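Side-chain contacts in mitochondrial dynamics protein MID49 (Mus musculus, PDB 4WOY), which sits in the mitochondrial outer membrane, promotes recruitment of the fission GTPase Drp1 (DNM1L) to the mitochondrial surface, regulates its GTPase activity and is required for mitochondrial fission: residues A[253-256]-A[257-260]; A[276-279]-A[280-283]; A[140-143]-A[144-147]. The protein carries 1 engineered substitution. All blocks are in the same frame, centred on the assembly; numbering follows the deposited sequence.

Along the chain interaction 3 (140-147) comes first, then interaction 1 (253-260), then interaction 2 (276-283). Interactions 1 and 2 sit on consecutive helices, 250-261 and 272-288, with centres about 10 Å apart and side chains in direct contact; together they help build the packed helices of the Mab-21 HhH/H2TH-like region. Interaction 3, where a loop enters helix 143-150, is a separate local cap beside the mixed sheet of the MID51-like, nucleotidyltransferase-type region. It lies across the chain's centre, its own centre about 40 Å from that of interaction 1 and 45 Å from that of interaction 2. All three belong to the predicted cytoplasmic part of this membrane protein.

Interaction 1: A[253-256]-A[257-260]; sequences LTQV and VLHL
T254 and L258, one helical turn apart, run alongside each other in the same direction, and the methyl CG2 of T254 touches CD1 of L258 at 3.7 Å. The threonine torsion (chi1 -67°) sets OG1 beside its own backbone N, where it bonds back to the carbonyl of W250, and turns the methyl to meet the leucine. CG of L258 lies over the carbonyl oxygen of T254 at 3.4 Å; that same oxygen takes the N-H of L258 at 2.8 Å.

Q255 also runs alongside L258, pointing the same way. Its chain is sharply bent, chi2 being an almost eclipsed 23°, and OE1 comes back to 3.8 Å from CD1 of L258 while accepting from the backbone N of H295. NE2 makes weak hydrogen bonds to S251 O and E213 OE2.

On another flank, CG2 of V257 packs against the carbonyl oxygen of L253 at 3.5 Å. H259 begins close to Q255, CB lying 3.4 Å from its O, but the imidazole swings outward to stack on F282. H259 N to Q255 O and L260 N to V256 O carry on the helical hydrogen bonding. This is regular i to i+4 alpha-helical packing in helix 250-261, which apart from the exposed H259 is buried here among helices 210-224, 228-241 and 272-288 of the Mab-21 HhH/H2TH-like region.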
# COMPACT_ATOMS: atom_id res chain seq x y z
N LEU A 253 2.21 7.90 7.72
CA LEU A 253 1.88 9.31 7.62
C LEU A 253 0.38 9.47 7.34
O LEU A 253 -0.22 10.50 7.67
CB LEU A 253 2.75 9.98 6.54
CG LEU A 253 4.26 9.86 6.80
CD1 LEU A 253 5.08 10.04 5.53
CD2 LEU A 253 4.70 10.85 7.88
N THR A 254 -0.22 8.44 6.76
CA THR A 254 -1.68 8.41 6.61
C THR A 254 -2.36 8.56 7.95
O THR A 254 -3.35 9.29 8.11
CB THR A 254 -2.13 7.10 5.95
OG1 THR A 254 -1.66 7.07 4.60
CG2 THR A 254 -3.67 6.94 6.01
N GLN A 255 -1.82 7.85 8.93
CA GLN A 255 -2.37 7.85 10.28
C GLN A 255 -2.31 9.25 10.87
O GLN A 255 -3.24 9.69 11.56
CB GLN A 255 -1.58 6.86 11.15
CG GLN A 255 -2.10 5.43 11.15
CD GLN A 255 -2.91 5.05 9.94
OE1 GLN A 255 -4.12 5.23 9.91
NE2 GLN A 255 -2.26 4.47 8.94
N VAL A 256 -1.21 9.94 10.57
CA VAL A 256 -1.02 11.31 11.03
C VAL A 256 -2.06 12.21 10.44
O VAL A 256 -2.65 13.01 11.15
CB VAL A 256 0.35 11.87 10.66
CG1 VAL A 256 0.44 13.30 11.15
CG2 VAL A 256 1.47 11.02 11.28
N VAL A 257 -2.28 12.10 9.14
CA VAL A 257 -3.24 12.98 8.46
C VAL A 257 -4.70 12.62 8.80
O VAL A 257 -5.55 13.50 8.88
CB VAL A 257 -3.03 12.97 6.94
CG1 VAL A 257 -4.13 13.80 6.22
CG2 VAL A 257 -1.64 13.52 6.63
N LEU A 258 -4.98 11.34 9.03
CA LEU A 258 -6.31 10.97 9.49
C LEU A 258 -6.59 11.57 10.87
O LEU A 258 -7.68 12.02 11.14
CB LEU A 258 -6.49 9.45 9.52
CG LEU A 258 -6.74 8.87 8.12
CD1 LEU A 258 -6.69 7.36 8.10
CD2 LEU A 258 -8.08 9.36 7.57
N HIS A 259 -5.59 11.59 11.74
CA HIS A 259 -5.75 12.14 13.07
C HIS A 259 -6.04 13.63 13.04
O HIS A 259 -7.00 14.10 13.66
CB HIS A 259 -4.50 11.86 13.91
CG HIS A 259 -4.61 12.34 15.32
ND1 HIS A 259 -4.14 13.58 15.73
CD2 HIS A 259 -5.14 11.76 16.43
CE1 HIS A 259 -4.37 13.73 17.02
NE2 HIS A 259 -4.97 12.64 17.47
N LEU A 260 -5.23 14.39 12.32
CA LEU A 260 -5.44 15.83 12.20
C LEU A 260 -6.66 16.08 11.32
O LEU A 260 -7.52 16.89 11.67
CB LEU A 260 -4.23 16.54 11.59
CG LEU A 260 -2.83 16.29 12.15
CD1 LEU A 260 -1.82 17.22 11.50
CD2 LEU A 260 -2.82 16.47 13.64

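Interaction 2: A[276-279]-A[280-283]; sequences FLQA and LEFL
L280, which loses the most surface here, meets the ring of F276 one turn earlier. Its CD1 lies 4.0 Å from CE2 of F276, approaching obliquely, and CG stands almost as near the same ring atom. The phenylalanine has CG opposite its backbone N across the CA-CB bond (chi1 177°), a turn that carries the ring out from the helix and along to the leucine. L280 is tied to the same residue through the main chain: its N donates to F276 O at 3.2 Å, and its CG rests 3.7 Å from that oxygen. On the neighbouring residue, CD2 of L277 sits at the ring edge of F276, in the plane of the ring.

A279 is next in buried surface. Its carbonyl O accepts from L283 N at 2.9 Å, and CB of L283 leans over the same oxygen at 3.5 Å. The small CB of A279 faces V256 of helix 250-261 and L235 of helix 228-241, so two helices close in on it.

Q278 lies toward the solvent side. Its O takes the N-H of F282 at 3.0 Å and has CB of E281 3.3 Å away, while the extended glutamate only skirts the glutamine side chain. The whole is an amphipathic alpha-helix, with F276, A279, L280 and L283 on the buried side of helix 272-288 in the Mab-21 HhH/H2TH-like helical region.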
# COMPACT_ATOMS: atom_id res chain seq x y z
N PHE A 276 0.98 21.12 8.34
CA PHE A 276 2.26 20.44 8.17
C PHE A 276 3.04 20.44 9.48
O PHE A 276 3.53 19.40 9.89
CB PHE A 276 3.07 21.12 7.07
CG PHE A 276 4.43 20.53 6.87
CD1 PHE A 276 4.63 19.48 5.99
CD2 PHE A 276 5.53 21.04 7.53
CE1 PHE A 276 5.90 18.94 5.80
CE2 PHE A 276 6.79 20.51 7.34
CZ PHE A 276 6.98 19.47 6.48
N LEU A 277 3.13 21.59 10.14
CA LEU A 277 3.92 21.66 11.37
C LEU A 277 3.22 20.83 12.45
O LEU A 277 3.86 20.06 13.17
CB LEU A 277 4.12 23.11 11.83
CG LEU A 277 4.89 23.99 10.84
CD1 LEU A 277 5.05 25.44 11.32
CD2 LEU A 277 6.22 23.38 10.45
N GLN A 278 1.90 20.95 12.50
CA GLN A 278 1.10 20.15 13.42
C GLN A 278 1.32 18.64 13.24
O GLN A 278 1.31 17.91 14.22
CB GLN A 278 -0.38 20.46 13.24
CG GLN A 278 -1.19 20.15 14.46
CD GLN A 278 -2.66 20.28 14.20
OE1 GLN A 278 -3.08 20.89 13.22
NE2 GLN A 278 -3.47 19.72 15.10
N ALA A 279 1.47 18.19 11.99
CA ALA A 279 1.81 16.80 11.70
C ALA A 279 3.17 16.39 12.27
O ALA A 279 3.31 15.32 12.84
CB ALA A 279 1.80 16.54 10.21
N LEU A 280 4.18 17.24 12.10
CA LEU A 280 5.49 16.92 12.62
C LEU A 280 5.40 16.83 14.14
O LEU A 280 6.06 16.00 14.77
CB LEU A 280 6.54 17.97 12.23
CG LEU A 280 6.88 18.17 10.75
CD1 LEU A 280 8.21 18.88 10.66
CD2 LEU A 280 6.89 16.89 9.96
N GLU A 281 4.60 17.72 14.72
CA GLU A 281 4.40 17.75 16.15
C GLU A 281 3.80 16.46 16.65
O GLU A 281 4.22 15.91 17.67
CB GLU A 281 3.48 18.91 16.53
CG GLU A 281 4.22 20.20 16.80
CD GLU A 281 3.30 21.38 17.04
OE1 GLU A 281 2.07 21.17 17.24
OE2 GLU A 281 3.80 22.52 17.03
N PHE A 282 2.79 16.00 15.92
CA PHE A 282 2.09 14.79 16.29
C PHE A 282 3.04 13.60 16.16
O PHE A 282 3.08 12.72 17.03
CB PHE A 282 0.85 14.60 15.41
CG PHE A 282 0.07 13.37 15.75
CD1 PHE A 282 -0.75 13.35 16.86
CD2 PHE A 282 0.19 12.23 14.98
CE1 PHE A 282 -1.44 12.21 17.19
CE2 PHE A 282 -0.51 11.08 15.31
CZ PHE A 282 -1.32 11.08 16.42
N LEU A 283 3.85 13.61 15.10
CA LEU A 283 4.80 12.53 14.87
C LEU A 283 5.79 12.45 16.03
O LEU A 283 5.99 11.37 16.60
CB LEU A 283 5.53 12.73 13.55
CG LEU A 283 4.94 12.05 12.33
CD1 LEU A 283 5.47 12.66 11.04
CD2 LEU A 283 5.29 10.59 12.36

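Interaction 3: A[140-143]-A[144-147]; sequences SVNW and PAIG
Chi1 of N142, at -156°, swings its carboxamide forward over the first turn of the helix, where OD1 accepts weakly from A145 N at 3.4 Å. The same oxygen lies 3.2 Å from CG of P144, whose ring crosses the amide chain at about a right angle, and CB of A145, the residue after P144, lies 3.5 Å from that OD1. N142 is thus the N-cap of helix 143-150, and P144, with no N-H to offer, fits the first turn. The backbone arrives through an inverse gamma turn centred on N142, with W143 N bonded to V141 O at 2.9 Å.

Further along, I146 has CG1 beside its own N (chi1 -69°), and from there CD1 reaches CG1 of V141 at 3.8 Å and CE3 of W143 at 3.9 Å, meeting the indole obliquely. That CG1 of V141 also lies over the centre of the indole, 3.4 Å above its plane. The I146 N-H goes to N142 O at 3.2 Å, in the carbonyl plane. NE1 of W143 donates to L137 O of helix 126-139, while I154 and P156 of strand 153-156 pack against the W143 side chain and L35 and Y38 of helix 18-42 against V141.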
# COMPACT_ATOMS: atom_id res chain seq x y z
N SER A 140 7.83 -18.28 -15.61
CA SER A 140 6.76 -18.71 -16.51
C SER A 140 6.07 -17.58 -17.33
O SER A 140 5.28 -17.87 -18.23
CB SER A 140 5.73 -19.49 -15.70
OG SER A 140 4.53 -19.74 -16.43
N VAL A 141 6.32 -16.32 -17.00
CA VAL A 141 5.75 -15.20 -17.77
C VAL A 141 6.80 -14.65 -18.75
O VAL A 141 7.96 -14.43 -18.39
CB VAL A 141 5.26 -14.04 -16.89
CG1 VAL A 141 4.95 -12.81 -17.74
CG2 VAL A 141 4.05 -14.46 -16.04
N ASN A 142 6.37 -14.43 -19.99
CA ASN A 142 7.25 -13.96 -21.06
C ASN A 142 7.53 -12.46 -20.98
O ASN A 142 7.00 -11.67 -21.76
CB ASN A 142 6.65 -14.32 -22.42
CG ASN A 142 7.68 -14.42 -23.51
OD1 ASN A 142 8.77 -13.85 -23.42
ND2 ASN A 142 7.35 -15.16 -24.56
N TRP A 143 8.34 -12.07 -20.00
CA TRP A 143 8.69 -10.66 -19.79
C TRP A 143 9.51 -10.02 -20.91
O TRP A 143 9.34 -8.84 -21.18
CB TRP A 143 9.45 -10.50 -18.47
CG TRP A 143 8.56 -10.80 -17.28
CD1 TRP A 143 8.75 -11.76 -16.33
CD2 TRP A 143 7.32 -10.16 -16.96
NE1 TRP A 143 7.71 -11.74 -15.42
CE2 TRP A 143 6.82 -10.77 -15.78
CE3 TRP A 143 6.58 -9.13 -17.55
CZ2 TRP A 143 5.62 -10.39 -15.19
CZ3 TRP A 143 5.39 -8.74 -16.94
CH2 TRP A 143 4.92 -9.37 -15.78
N PRO A 144 10.41 -10.79 -21.56
CA PRO A 144 11.10 -10.11 -22.66
C PRO A 144 10.15 -9.67 -23.78
O PRO A 144 10.29 -8.55 -24.28
CB PRO A 144 12.07 -11.19 -23.17
CG PRO A 144 11.57 -12.48 -22.61
CD PRO A 144 10.97 -12.13 -21.30
N ALA A 145 9.19 -10.51 -24.13
CA ALA A 145 8.26 -10.20 -25.21
C ALA A 145 7.33 -9.05 -24.85
O ALA A 145 7.09 -8.17 -25.68
CB ALA A 145 7.46 -11.43 -25.57
N ILE A 146 6.80 -9.08 -23.63
CA ILE A 146 5.89 -8.04 -23.16
C ILE A 146 6.61 -6.70 -23.18
O ILE A 146 6.07 -5.69 -23.62
CB ILE A 146 5.36 -8.34 -21.75
CG1 ILE A 146 4.43 -9.54 -21.77
CG2 ILE A 146 4.63 -7.14 -21.18
CD1 ILE A 146 4.25 -10.23 -20.42
N GLY A 147 7.86 -6.72 -22.74
CA GLY A 147 8.68 -5.53 -22.75
C GLY A 147 8.91 -5.02 -24.16
O GLY A 147 8.88 -3.81 -24.42